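Local coordinates for Ras-associated and pleckstrin homology domains-containing protein 1 (Homo sapiens, PDB 4GN1) that mediates localized membrane signals and takes part in regulating lamellipodial dynamics, binding EVL and VASP and targeting them to the leading edge, at residues Asp37-Gly42 with Leu83-Arg88; Cys176-Asp181 with Leu203-Pro208; Leu119-Phe124 with Gln243-Tyr248; Arg192-Ala197 with Gln211-Tyr216. One frame throughout, in Å; residues are numbered along the deposited sequence.

Contact 1 (Asp37-Gly42 with Leu83-Arg88); sequences DKSHCG and LIFMER
Phe85, in strand 83-87, reaches out to Ser39 and Cys41, where helix 28-39 runs out into a loop. The strand starts at Leu83, packed on Ile8 within the Ras-associating domain, whose family is related to ubiquitin. At Phe85 the side chain meets the helix end. Its CG stands anti to the backbone N (chi1 173°), which carries the ring away from the strand, so that its far rim does the touching. Cys41 SG lies 3.9 Å from Phe85 CZ, practically in the plane of the ring: a sulfur-aromatic contact made at the edge, where the slightly positive ring hydrogens would suit a sulfur atom. Ser39 OG stands 4.0 Å from Phe85 CE2. A serine can be placed beside a ring here because its hydroxyl bonds back to the carbonyl of Leu35, one helical turn earlier. Between the two, His40 leaves helical geometry with a positive phi (65°), and the turn there sets Cys41 beside the ring. Beyond Phe85, the strand bonds through Met86 to Ser48 of strand 47-53, and its other neighbour is strand 5-11. Phe85 thus projects from the sheet beneath helix 28-39, against Leu32, Leu35 and Met36, with Trp47 stacked on its ring.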
loop_
_atom_site.group_PDB
_atom_site.type_symbol
_atom_site.label_atom_id
_atom_site.label_comp_id
_atom_site.label_asym_id
_atom_site.label_seq_id
_atom_site.Cartn_x
_atom_site.Cartn_y
_atom_site.Cartn_z
ATOM N N ASP A 37 -20.330 -4.639 -12.039
ATOM C CA ASP A 37 -21.622 -4.721 -12.757
ATOM C C ASP A 37 -21.489 -4.548 -14.266
ATOM O O ASP A 37 -22.085 -5.299 -15.031
ATOM C CB ASP A 37 -22.630 -3.656 -12.295
ATOM C CG ASP A 37 -22.926 -3.717 -10.828
ATOM O OD1 ASP A 37 -22.892 -4.814 -10.239
ATOM O OD2 ASP A 37 -23.201 -2.640 -10.251
ATOM N N LYS A 38 -20.743 -3.548 -14.701
ATOM C CA LYS A 38 -20.726 -3.259 -16.119
ATOM C C LYS A 38 -19.890 -4.248 -16.939
ATOM O O LYS A 38 -20.101 -4.384 -18.156
ATOM C CB LYS A 38 -20.311 -1.821 -16.376
ATOM C CG LYS A 38 -21.401 -0.834 -16.010
ATOM C CD LYS A 38 -22.579 -0.955 -16.965
ATOM C CE LYS A 38 -23.750 -0.043 -16.591
ATOM N NZ LYS A 38 -23.431 1.396 -16.821
ATOM N N SER A 39 -18.987 -4.961 -16.270
ATOM C CA SER A 39 -18.067 -5.841 -16.972
ATOM C C SER A 39 -18.450 -7.314 -16.944
ATOM O O SER A 39 -17.983 -8.095 -17.789
ATOM C CB SER A 39 -16.629 -5.639 -16.484
ATOM O OG SER A 39 -16.500 -5.921 -15.110
ATOM N N HIS A 40 -19.316 -7.663 -15.989
ATOM C CA HIS A 40 -19.834 -9.017 -15.765
ATOM C C HIS A 40 -18.748 -9.987 -15.345
ATOM O O HIS A 40 -18.804 -11.187 -15.653
ATOM C CB HIS A 40 -20.612 -9.541 -16.958
ATOM C CG HIS A 40 -21.511 -8.525 -17.605
ATOM N ND1 HIS A 40 -22.553 -7.957 -16.966
ATOM C CD2 HIS A 40 -21.514 -8.002 -18.902
ATOM C CE1 HIS A 40 -23.171 -7.092 -17.801
ATOM N NE2 HIS A 40 -22.550 -7.144 -18.991
ATOM N N CYS A 41 -17.765 -9.466 -14.618
ATOM C CA CYS A 41 -16.610 -10.224 -14.197
ATOM C C CYS A 41 -16.912 -11.133 -13.014
ATOM O O CYS A 41 -16.167 -12.064 -12.738
ATOM C CB CYS A 41 -15.466 -9.264 -13.844
ATOM S SG CYS A 41 -15.730 -8.220 -12.388
ATOM N N GLY A 42 -18.012 -10.854 -12.321
ATOM C CA GLY A 42 -18.407 -11.601 -11.135
ATOM C C GLY A 42 -17.822 -10.974 -9.891
ATOM O O GLY A 42 -16.685 -10.498 -9.909
ATOM N N LEU A 83 -5.364 4.309 -14.375
ATOM C CA LEU A 83 -6.190 3.577 -13.456
ATOM C C LEU A 83 -6.283 2.181 -14.022
ATOM O O LEU A 83 -6.392 2.004 -15.246
ATOM C CB LEU A 83 -7.564 4.213 -13.368
ATOM C CG LEU A 83 -7.946 5.056 -12.141
ATOM C CD1 LEU A 83 -6.768 5.702 -11.426
ATOM C CD2 LEU A 83 -9.011 6.086 -12.469
ATOM N N ILE A 84 -6.213 1.188 -13.140
ATOM C CA ILE A 84 -6.270 -0.189 -13.562
ATOM C C ILE A 84 -7.222 -0.999 -12.685
ATOM O O ILE A 84 -7.091 -1.033 -11.453
ATOM C CB ILE A 84 -4.875 -0.859 -13.572
ATOM C CG1 ILE A 84 -3.834 0.056 -14.214
ATOM C CG2 ILE A 84 -4.938 -2.192 -14.309
ATOM C CD1 ILE A 84 -2.457 -0.563 -14.402
ATOM N N PHE A 85 -8.148 -1.684 -13.350
ATOM C CA PHE A 85 -9.110 -2.543 -12.704
ATOM C C PHE A 85 -8.672 -3.980 -12.898
ATOM O O PHE A 85 -8.716 -4.485 -14.002
ATOM C CB PHE A 85 -10.478 -2.301 -13.321
ATOM C CG PHE A 85 -11.531 -3.248 -12.858
ATOM C CD1 PHE A 85 -12.002 -3.202 -11.551
ATOM C CD2 PHE A 85 -12.063 -4.166 -13.724
ATOM C CE1 PHE A 85 -12.993 -4.069 -11.126
ATOM C CE2 PHE A 85 -13.055 -5.036 -13.309
ATOM C CZ PHE A 85 -13.522 -4.990 -12.015
ATOM N N MET A 86 -8.215 -4.612 -11.821
ATOM C CA MET A 86 -7.707 -6.000 -11.833
ATOM C C MET A 86 -7.844 -6.636 -10.451
ATOM O O MET A 86 -7.938 -5.945 -9.453
ATOM C CB MET A 86 -6.227 -6.052 -12.241
ATOM C CG MET A 86 -5.314 -5.161 -11.404
ATOM S SD MET A 86 -3.618 -5.032 -12.039
ATOM C CE MET A 86 -3.301 -6.767 -12.412
ATOM N N GLU A 87 -7.852 -7.955 -10.406
ATOM C CA GLU A 87 -7.824 -8.673 -9.156
ATOM C C GLU A 87 -6.452 -8.532 -8.545
ATOM O O GLU A 87 -5.441 -8.799 -9.200
ATOM C CB GLU A 87 -8.058 -10.146 -9.421
ATOM C CG GLU A 87 -9.503 -10.566 -9.389
ATOM C CD GLU A 87 -9.677 -11.861 -10.129
ATOM O OE1 GLU A 87 -10.168 -12.819 -9.514
ATOM O OE2 GLU A 87 -9.284 -11.915 -11.328
ATOM N N ARG A 88 -6.401 -8.098 -7.298
ATOM C CA ARG A 88 -5.126 -8.093 -6.578
ATOM C C ARG A 88 -5.282 -8.868 -5.272
ATOM O O ARG A 88 -6.068 -8.487 -4.405
ATOM C CB ARG A 88 -4.644 -6.658 -6.341
ATOM C CG ARG A 88 -4.352 -5.869 -7.628
ATOM C CD ARG A 88 -3.142 -6.390 -8.391
ATOM N NE ARG A 88 -1.925 -6.203 -7.605
ATOM C CZ ARG A 88 -1.013 -5.260 -7.812
ATOM N NH1 ARG A 88 -1.130 -4.423 -8.831
ATOM N NH2 ARG A 88 0.047 -5.196 -7.018
#

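Contact 2 (Cys176-Asp181 with Leu203-Pro208); sequences CFLQLD and LVLKHP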
loop_
_atom_site.group_PDB
_atom_site.type_symbol
_atom_site.label_atom_id
_atom_site.label_comp_id
_atom_site.label_asym_id
_atom_site.label_seq_id
_atom_site.Cartn_x
_atom_site.Cartn_y
_atom_site.Cartn_z
ATOM N N CYS A 176 13.274 9.791 13.698
ATOM C CA CYS A 176 12.156 9.755 12.757
ATOM C C CYS A 176 12.702 9.598 11.342
ATOM O O CYS A 176 13.595 10.348 10.923
ATOM C CB CYS A 176 11.270 11.002 12.854
ATOM S SG CYS A 176 9.862 10.984 11.701
ATOM N N PHE A 177 12.190 8.589 10.641
ATOM C CA PHE A 177 12.461 8.386 9.232
ATOM C C PHE A 177 11.304 8.965 8.438
ATOM O O PHE A 177 11.532 9.702 7.489
ATOM C CB PHE A 177 12.694 6.897 8.891
ATOM C CG PHE A 177 12.759 6.613 7.410
ATOM C CD1 PHE A 177 13.913 6.879 6.686
ATOM C CD2 PHE A 177 11.657 6.074 6.741
ATOM C CE1 PHE A 177 13.969 6.616 5.329
ATOM C CE2 PHE A 177 11.695 5.816 5.377
ATOM C CZ PHE A 177 12.852 6.095 4.665
ATOM N N LEU A 178 10.069 8.637 8.820
ATOM C CA LEU A 178 8.905 9.177 8.133
ATOM C C LEU A 178 7.607 8.974 8.917
ATOM O O LEU A 178 7.236 7.823 9.220
ATOM C CB LEU A 178 8.774 8.510 6.769
ATOM C CG LEU A 178 8.055 9.179 5.602
ATOM C CD1 LEU A 178 8.701 10.511 5.203
ATOM C CD2 LEU A 178 8.105 8.219 4.434
ATOM N N GLN A 179 6.931 10.092 9.242
ATOM C CA GLN A 179 5.550 10.086 9.750
ATOM C C GLN A 179 4.570 9.710 8.627
ATOM O O GLN A 179 4.715 10.178 7.498
ATOM C CB GLN A 179 5.191 11.438 10.397
ATOM C CG GLN A 179 6.025 11.725 11.644
ATOM C CD GLN A 179 5.380 12.663 12.663
ATOM O OE1 GLN A 179 4.181 13.010 12.588
ATOM N NE2 GLN A 179 6.190 13.085 13.643
ATOM N N LEU A 180 3.584 8.863 8.935
ATOM C CA LEU A 180 2.728 8.243 7.909
ATOM C C LEU A 180 1.430 9.009 7.546
ATOM O O LEU A 180 0.764 8.727 6.533
ATOM C CB LEU A 180 2.415 6.788 8.304
ATOM C CG LEU A 180 3.599 5.803 8.267
ATOM C CD1 LEU A 180 3.178 4.418 8.769
ATOM C CD2 LEU A 180 4.250 5.717 6.874
ATOM N N ASP A 181 1.075 9.983 8.370
ATOM C CA ASP A 181 -0.172 10.727 8.161
ATOM C C ASP A 181 -0.426 11.204 6.739
ATOM O O ASP A 181 -1.555 11.176 6.291
ATOM C CB ASP A 181 -0.192 11.947 9.077
ATOM C CG ASP A 181 0.039 11.575 10.477
ATOM O OD1 ASP A 181 -0.964 11.317 11.144
ATOM O OD2 ASP A 181 1.218 11.454 10.881
ATOM N N LEU A 203 9.268 -0.955 -1.934
ATOM C CA LEU A 203 8.151 -0.069 -1.566
ATOM C C LEU A 203 8.569 1.424 -1.564
ATOM O O LEU A 203 9.740 1.748 -1.350
ATOM C CB LEU A 203 7.565 -0.471 -0.221
ATOM C CG LEU A 203 8.457 -0.333 1.018
ATOM C CD1 LEU A 203 7.568 -0.147 2.245
ATOM C CD2 LEU A 203 9.358 -1.535 1.208
ATOM N N VAL A 204 7.607 2.314 -1.811
ATOM C CA VAL A 204 7.875 3.731 -1.971
ATOM C C VAL A 204 6.860 4.459 -1.123
ATOM O O VAL A 204 5.672 4.116 -1.130
ATOM C CB VAL A 204 7.737 4.216 -3.446
ATOM C CG1 VAL A 204 8.050 5.704 -3.580
ATOM C CG2 VAL A 204 8.641 3.443 -4.391
ATOM N N LEU A 205 7.346 5.445 -0.368
ATOM C CA LEU A 205 6.497 6.325 0.444
ATOM C C LEU A 205 6.637 7.757 -0.064
ATOM O O LEU A 205 7.747 8.263 -0.228
ATOM C CB LEU A 205 6.877 6.223 1.912
ATOM C CG LEU A 205 6.950 4.814 2.482
ATOM C CD1 LEU A 205 8.060 4.766 3.498
ATOM C CD2 LEU A 205 5.650 4.434 3.149
ATOM N N LYS A 206 5.505 8.368 -0.393
ATOM C CA LYS A 206 5.461 9.781 -0.790
ATOM C C LYS A 206 4.104 10.392 -0.508
ATOM O O LYS A 206 3.094 9.692 -0.456
ATOM C CB LYS A 206 5.801 9.988 -2.276
ATOM C CG LYS A 206 4.789 9.394 -3.250
ATOM C CD LYS A 206 4.827 10.119 -4.592
ATOM C CE LYS A 206 3.534 9.878 -5.368
ATOM N NZ LYS A 206 2.413 10.606 -4.718
ATOM N N HIS A 207 4.116 11.708 -0.320
ATOM C CA HIS A 207 2.922 12.526 -0.278
ATOM C C HIS A 207 2.096 12.317 -1.531
ATOM O O HIS A 207 2.643 12.252 -2.634
ATOM C CB HIS A 207 3.316 13.996 -0.131
ATOM C CG HIS A 207 2.161 14.905 0.207
ATOM N ND1 HIS A 207 1.180 15.195 -0.677
ATOM C CD2 HIS A 207 1.851 15.586 1.376
ATOM C CE1 HIS A 207 0.282 16.008 -0.096
ATOM N NE2 HIS A 207 0.701 16.252 1.158
ATOM N N PRO A 208 0.764 12.211 -1.375
ATOM C CA PRO A 208 -0.125 12.075 -2.526
ATOM C C PRO A 208 0.109 13.141 -3.606
ATOM O O PRO A 208 -0.045 12.841 -4.782
ATOM C CB PRO A 208 -1.537 12.235 -1.913
ATOM C CG PRO A 208 -1.390 11.824 -0.496
ATOM C CD PRO A 208 0.023 12.197 -0.092
#
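Leu205 is the bump of this contact, and Phe177, Leu178 and Leu180 together form the hollow that receives it. The tightest fit is with Leu178, whose CD2 methyl presses to 3.4 Å from Leu205 CB and also lies 3.6 Å from Leu205 CD1; the two side chains run past each other in opposite directions. On the same branch of Leu205, CD1 meets the edge of the Phe177 ring, 4.2 Å from CE2. The other branch, CD2, rests 4.2 Å from Leu180 CD2. A forked leucine suits the place because each methyl finds a different wall. A classic beta bulge, in which Phe177 and Leu178 both face Ile160 on the adjoining strand, is consistent with both contributing to this apolar surface. Ile235 of helix 225-240 packs on Leu180 and Leu205, closing this corner of the pleckstrin homology sandwich between strands 175-178 and 202-206. With carbon meeting carbon throughout and no hydrogen bond across, the contact depends on shape complementarity and the hydrophobic effect.

Contact 3 (Leu119-Phe124 with Gln243-Tyr248); sequences LLEECF and QLYMNY
The rings of Phe124 and Tyr245 lie nearly parallel, their planes 10° apart, but they are slid so far, with centroids 5.9 Å from each other, that they barely overlap. What sits over a face of Phe124 is therefore the CB of Tyr245, 3.9 Å from Phe124 CG. Around the tyrosine ring, Phe124 CB and Leu120 CB both approach at a slant, the latter 4.0 Å from Tyr245 CE1. With chi1 at -171°, the tyrosine ring points straight away from its backbone nitrogen and spans the gap to the facing helix. An amphipathic aromatic fits such a place: its ring lies among carbon while its hydroxyl ends beside the aliphatic CG of Glu121, 4.2 Å from OH. Phe95 of helix 93-96 also packs on Leu120, Phe124 and Tyr245. This is aromatic helix-helix packing: the short segments' axes approach to 10.7 Å, their N-to-C directions at 144°, nearer antiparallel than parallel. It joins helix 113-124, which precedes the pleckstrin homology strands, to helix 242-251, which follows that domain's C-terminal helix 225-240.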
loop_
_atom_site.group_PDB
_atom_site.type_symbol
_atom_site.label_atom_id
_atom_site.label_comp_id
_atom_site.label_asym_id
_atom_site.label_seq_id
_atom_site.Cartn_x
_atom_site.Cartn_y
_atom_site.Cartn_z
ATOM N N LEU A 119 -8.397 -12.869 16.261
ATOM C CA LEU A 119 -7.143 -12.151 16.132
ATOM C C LEU A 119 -7.300 -10.746 15.510
ATOM O O LEU A 119 -6.582 -9.814 15.889
ATOM C CB LEU A 119 -6.162 -13.005 15.333
ATOM C CG LEU A 119 -4.745 -12.496 15.065
ATOM C CD1 LEU A 119 -3.982 -12.379 16.388
ATOM C CD2 LEU A 119 -4.034 -13.426 14.092
ATOM N N LEU A 120 -8.231 -10.590 14.562
ATOM C CA LEU A 120 -8.444 -9.283 13.919
ATOM C C LEU A 120 -9.231 -8.383 14.853
ATOM O O LEU A 120 -8.979 -7.180 14.923
ATOM C CB LEU A 120 -9.164 -9.404 12.562
ATOM C CG LEU A 120 -8.537 -10.327 11.513
ATOM C CD1 LEU A 120 -9.555 -10.737 10.471
ATOM C CD2 LEU A 120 -7.309 -9.686 10.886
ATOM N N GLU A 121 -10.182 -8.967 15.572
ATOM C CA GLU A 121 -10.899 -8.223 16.598
ATOM C C GLU A 121 -9.928 -7.635 17.617
ATOM O O GLU A 121 -9.960 -6.431 17.862
ATOM C CB GLU A 121 -11.954 -9.091 17.262
ATOM C CG GLU A 121 -13.226 -9.123 16.450
ATOM C CD GLU A 121 -14.086 -10.319 16.752
ATOM O OE1 GLU A 121 -13.829 -10.990 17.769
ATOM O OE2 GLU A 121 -15.019 -10.590 15.967
ATOM N N GLU A 122 -9.052 -8.472 18.169
ATOM C CA GLU A 122 -8.037 -8.028 19.123
ATOM C C GLU A 122 -7.162 -6.878 18.600
ATOM O O GLU A 122 -6.833 -5.964 19.352
ATOM C CB GLU A 122 -7.143 -9.202 19.571
ATOM C CG GLU A 122 -7.826 -10.243 20.463
ATOM C CD GLU A 122 -6.892 -11.365 20.939
ATOM O OE1 GLU A 122 -5.826 -11.584 20.317
ATOM O OE2 GLU A 122 -7.230 -12.047 21.942
ATOM N N CYS A 123 -6.788 -6.912 17.324
ATOM C CA CYS A 123 -5.864 -5.928 16.742
ATOM C C CYS A 123 -6.566 -4.639 16.344
ATOM O O CYS A 123 -6.054 -3.540 16.557
ATOM C CB CYS A 123 -5.139 -6.533 15.528
ATOM S SG CYS A 123 -4.558 -5.392 14.228
ATOM N N PHE A 124 -7.752 -4.778 15.758
ATOM C CA PHE A 124 -8.435 -3.638 15.146
ATOM C C PHE A 124 -9.598 -3.030 15.932
ATOM O O PHE A 124 -9.904 -1.840 15.753
ATOM C CB PHE A 124 -8.942 -4.015 13.753
ATOM C CG PHE A 124 -7.860 -4.180 12.722
ATOM C CD1 PHE A 124 -7.234 -3.056 12.154
ATOM C CD2 PHE A 124 -7.497 -5.452 12.280
ATOM C CE1 PHE A 124 -6.250 -3.206 11.182
ATOM C CE2 PHE A 124 -6.521 -5.615 11.314
ATOM C CZ PHE A 124 -5.890 -4.494 10.765
ATOM N N GLN A 243 -10.225 1.295 9.985
ATOM C CA GLN A 243 -10.842 1.537 8.692
ATOM C C GLN A 243 -10.513 0.443 7.652
ATOM O O GLN A 243 -11.382 0.085 6.846
ATOM C CB GLN A 243 -10.440 2.930 8.198
ATOM C CG GLN A 243 -10.993 3.320 6.831
ATOM C CD GLN A 243 -12.501 3.481 6.823
ATOM O OE1 GLN A 243 -13.214 2.586 6.404
ATOM N NE2 GLN A 243 -12.981 4.610 7.288
ATOM N N LEU A 244 -9.278 -0.094 7.669
ATOM C CA LEU A 244 -8.941 -1.255 6.818
ATOM C C LEU A 244 -9.894 -2.399 7.079
ATOM O O LEU A 244 -10.473 -2.947 6.129
ATOM C CB LEU A 244 -7.511 -1.761 7.006
ATOM C CG LEU A 244 -6.339 -0.989 6.400
ATOM C CD1 LEU A 244 -5.029 -1.750 6.620
ATOM C CD2 LEU A 244 -6.563 -0.673 4.919
ATOM N N TYR A 245 -10.079 -2.720 8.364
ATOM C CA TYR A 245 -10.993 -3.780 8.796
ATOM C C TYR A 245 -12.413 -3.560 8.347
ATOM O O TYR A 245 -13.067 -4.485 7.877
ATOM C CB TYR A 245 -10.968 -3.965 10.320
ATOM C CG TYR A 245 -11.722 -5.198 10.840
ATOM C CD1 TYR A 245 -11.537 -6.466 10.265
ATOM C CD2 TYR A 245 -12.591 -5.101 11.936
ATOM C CE1 TYR A 245 -12.207 -7.589 10.749
ATOM C CE2 TYR A 245 -13.252 -6.220 12.437
ATOM C CZ TYR A 245 -13.058 -7.461 11.842
ATOM O OH TYR A 245 -13.731 -8.569 12.331
ATOM N N MET A 246 -12.893 -2.333 8.493
ATOM C CA MET A 246 -14.208 -1.984 7.988
ATOM C C MET A 246 -14.308 -2.159 6.470
ATOM O O MET A 246 -15.370 -2.564 5.963
ATOM C CB MET A 246 -14.567 -0.565 8.391
ATOM C CG MET A 246 -14.531 -0.348 9.903
ATOM S SD MET A 246 -14.958 1.351 10.328
ATOM C CE MET A 246 -16.606 1.489 9.603
ATOM N N ASN A 247 -13.224 -1.876 5.747
ATOM C CA ASN A 247 -13.242 -2.081 4.298
ATOM C C ASN A 247 -13.430 -3.540 3.969
ATOM O O ASN A 247 -14.248 -3.896 3.113
ATOM C CB ASN A 247 -11.975 -1.559 3.630
ATOM C CG ASN A 247 -11.874 -0.053 3.686
ATOM O OD1 ASN A 247 -12.814 0.635 4.081
ATOM N ND2 ASN A 247 -10.730 0.468 3.289
ATOM N N TYR A 248 -12.676 -4.379 4.677
ATOM C CA TYR A 248 -12.711 -5.826 4.471
ATOM C C TYR A 248 -14.109 -6.388 4.777
ATOM O O TYR A 248 -14.702 -7.063 3.939
ATOM C CB TYR A 248 -11.598 -6.497 5.292
ATOM C CG TYR A 248 -11.637 -8.012 5.296
ATOM C CD1 TYR A 248 -11.313 -8.742 4.160
ATOM C CD2 TYR A 248 -11.997 -8.715 6.453
ATOM C CE1 TYR A 248 -11.357 -10.123 4.160
ATOM C CE2 TYR A 248 -12.044 -10.106 6.467
ATOM C CZ TYR A 248 -11.730 -10.794 5.315
ATOM O OH TYR A 248 -11.778 -12.153 5.314
#

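Contact 4 (Arg192-Ala197 with Gln211-Tyr216); sequences RNKYKA and QKKSQY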
loop_
_atom_site.group_PDB
_atom_site.type_symbol
_atom_site.label_atom_id
_atom_site.label_comp_id
_atom_site.label_asym_id
_atom_site.label_seq_id
_atom_site.Cartn_x
_atom_site.Cartn_y
_atom_site.Cartn_z
ATOM N N ARG A 192 14.954 -2.749 -9.838
ATOM C CA ARG A 192 16.188 -3.433 -10.206
ATOM C C ARG A 192 16.946 -2.660 -11.266
ATOM O O ARG A 192 18.111 -2.324 -11.094
ATOM C CB ARG A 192 15.846 -4.809 -10.767
ATOM C CG ARG A 192 16.139 -5.960 -9.826
ATOM C CD ARG A 192 17.627 -6.049 -9.582
ATOM N NE ARG A 192 18.070 -7.434 -9.644
ATOM C CZ ARG A 192 19.312 -7.848 -9.417
ATOM N NH1 ARG A 192 20.281 -6.990 -9.101
ATOM N NH2 ARG A 192 19.581 -9.136 -9.515
ATOM N N ASN A 193 16.250 -2.381 -12.363
ATOM C CA ASN A 193 16.789 -1.642 -13.488
ATOM C C ASN A 193 16.773 -0.104 -13.337
ATOM O O ASN A 193 17.814 0.542 -13.471
ATOM C CB ASN A 193 16.049 -2.055 -14.752
ATOM C CG ASN A 193 16.299 -3.497 -15.131
ATOM O OD1 ASN A 193 17.434 -3.965 -15.148
ATOM N ND2 ASN A 193 15.234 -4.207 -15.462
ATOM N N LYS A 194 15.603 0.466 -13.059
ATOM C CA LYS A 194 15.422 1.921 -13.017
ATOM C C LYS A 194 16.221 2.636 -11.915
ATOM O O LYS A 194 16.696 3.751 -12.137
ATOM C CB LYS A 194 13.920 2.307 -12.970
ATOM C CG LYS A 194 13.648 3.798 -12.759
ATOM C CD LYS A 194 12.272 4.239 -13.226
ATOM C CE LYS A 194 12.260 5.731 -13.553
ATOM N NZ LYS A 194 13.366 6.151 -14.473
ATOM N N TYR A 195 16.385 2.008 -10.753
ATOM C CA TYR A 195 17.135 2.621 -9.653
ATOM C C TYR A 195 18.308 1.789 -9.154
ATOM O O TYR A 195 18.916 2.097 -8.123
ATOM C CB TYR A 195 16.197 2.993 -8.491
ATOM C CG TYR A 195 15.272 4.153 -8.811
ATOM C CD1 TYR A 195 15.783 5.439 -9.025
ATOM C CD2 TYR A 195 13.889 3.965 -8.921
ATOM C CE1 TYR A 195 14.945 6.505 -9.330
ATOM C CE2 TYR A 195 13.033 5.028 -9.229
ATOM C CZ TYR A 195 13.566 6.295 -9.427
ATOM O OH TYR A 195 12.746 7.359 -9.734
ATOM N N LYS A 196 18.626 0.730 -9.887
ATOM C CA LYS A 196 19.717 -0.207 -9.536
ATOM C C LYS A 196 19.545 -0.794 -8.129
ATOM O O LYS A 196 20.509 -1.000 -7.396
ATOM C CB LYS A 196 21.107 0.425 -9.765
ATOM C CG LYS A 196 21.335 0.939 -11.187
ATOM C CD LYS A 196 20.682 0.027 -12.225
ATOM C CE LYS A 196 21.175 0.262 -13.648
ATOM N NZ LYS A 196 20.236 -0.352 -14.634
ATOM N N ALA A 197 18.284 -1.044 -7.785
ATOM C CA ALA A 197 17.883 -1.705 -6.550
ATOM C C ALA A 197 18.542 -3.075 -6.417
ATOM O O ALA A 197 18.709 -3.792 -7.419
ATOM C CB ALA A 197 16.374 -1.846 -6.515
ATOM N N GLN A 211 4.259 14.250 -7.775
ATOM C CA GLN A 211 3.934 13.531 -9.000
ATOM C C GLN A 211 5.138 13.361 -9.920
ATOM O O GLN A 211 5.026 12.723 -10.956
ATOM C CB GLN A 211 2.790 14.238 -9.744
ATOM C CG GLN A 211 1.441 14.155 -9.040
ATOM C CD GLN A 211 0.882 12.740 -9.033
ATOM O OE1 GLN A 211 0.831 12.075 -10.079
ATOM N NE2 GLN A 211 0.492 12.259 -7.847
ATOM N N LYS A 212 6.276 13.933 -9.543
ATOM C CA LYS A 212 7.519 13.795 -10.307
ATOM C C LYS A 212 8.704 13.666 -9.353
ATOM O O LYS A 212 8.505 13.523 -8.141
ATOM C CB LYS A 212 7.716 14.966 -11.293
ATOM C CG LYS A 212 7.632 16.338 -10.659
ATOM C CD LYS A 212 8.064 17.449 -11.602
ATOM C CE LYS A 212 8.137 18.778 -10.844
ATOM N NZ LYS A 212 9.158 19.720 -11.395
ATOM N N LYS A 213 9.924 13.713 -9.898
ATOM C CA LYS A 213 11.129 13.389 -9.132
ATOM C C LYS A 213 11.255 14.330 -7.949
ATOM O O LYS A 213 11.147 15.552 -8.092
ATOM C CB LYS A 213 12.405 13.450 -9.990
ATOM C CG LYS A 213 12.472 12.458 -11.151
ATOM C CD LYS A 213 13.038 11.087 -10.760
ATOM C CE LYS A 213 13.172 10.164 -11.970
ATOM N NZ LYS A 213 11.859 9.642 -12.461
ATOM N N SER A 214 11.465 13.756 -6.778
ATOM C CA SER A 214 11.604 14.554 -5.582
ATOM C C SER A 214 12.446 13.785 -4.585
ATOM O O SER A 214 12.331 12.549 -4.470
ATOM C CB SER A 214 10.220 14.934 -4.991
ATOM O OG SER A 214 10.335 15.862 -3.919
ATOM N N GLN A 215 13.298 14.536 -3.894
ATOM C CA GLN A 215 14.141 14.035 -2.810
ATOM C C GLN A 215 13.333 13.575 -1.570
ATOM O O GLN A 215 13.868 12.851 -0.723
ATOM C CB GLN A 215 15.188 15.111 -2.418
ATOM C CG GLN A 215 14.562 16.421 -1.915
ATOM C CD GLN A 215 15.540 17.565 -1.638
ATOM O OE1 GLN A 215 15.118 18.696 -1.443
ATOM N NE2 GLN A 215 16.833 17.276 -1.617
ATOM N N TYR A 216 12.067 14.005 -1.481
ATOM C CA TYR A 216 11.156 13.687 -0.362
ATOM C C TYR A 216 10.397 12.374 -0.580
ATOM O O TYR A 216 9.592 11.945 0.250
ATOM C CB TYR A 216 10.163 14.830 -0.125
ATOM C CG TYR A 216 10.796 16.189 -0.017
ATOM C CD1 TYR A 216 10.421 17.218 -0.870
ATOM C CD2 TYR A 216 11.784 16.447 0.932
ATOM C CE1 TYR A 216 10.994 18.474 -0.786
ATOM C CE2 TYR A 216 12.367 17.699 1.022
ATOM C CZ TYR A 216 11.965 18.709 0.155
ATOM O OH TYR A 216 12.553 19.956 0.233
#
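Lys194, Tyr195 and Lys213 form a small, partly buried contact between two connections at the rim of the pleckstrin homology domain, made by side-chain ends alone. Lys213 kinks at its second and fourth torsions (chi2 -87°, chi4 -74°), which swings its amino end toward the helix-terminal residues opposite. There its CE lies 3.6 Å from Tyr195 OH and its NZ 3.7 Å from that same oxygen, the two side chains arriving from opposite directions. Lys194 meets Lys213 tip to tip: the two NZ atoms stand 4.3 Å apart, and the NZ of Lys213 is 4.1 Å from the CE of Lys194. Like charges this close should be mildly unfavourable, an effect that solvent at this rim would soften. In the pleckstrin homology fold, helix 191-194 belongs to the connection from strand 184-188 to strand 202-206, while Lys213 is on the loop leading from 202-206 to 218-221. Tyr195 is the buried member of the three: its ring packs against Tyr219 and, edge-to-face, Tyr191, an ABL1 phosphorylation site unmodified here, while its hydroxyl extends to the aliphatic end of Lys213.

Contacts 2 and 3 are buried and made of carbon, apart from one tyrosine hydroxyl in contact 3. Contacts 1 and 4 are partly buried and cover less surface; contact 1 brings in a sulfur and a serine hydroxyl, contact 4 two lysine charges. Contact 1 belongs to the Ras-associating domain, and contacts 2 and 4 to the pleckstrin homology domain; contact 3 joins helices that come before and after the pleckstrin homology strands, so contacts 2 and 4 are nested in the loop it closes. Contacts 2 and 4 touch where Lys206 NZ lies 4.0 Å from Gln211 NE2, but contact 2 fills the interior and contact 4 the rim. Contacts 3 and 4, on opposite sides of the chain's centre, lie about 33 Å apart between centres.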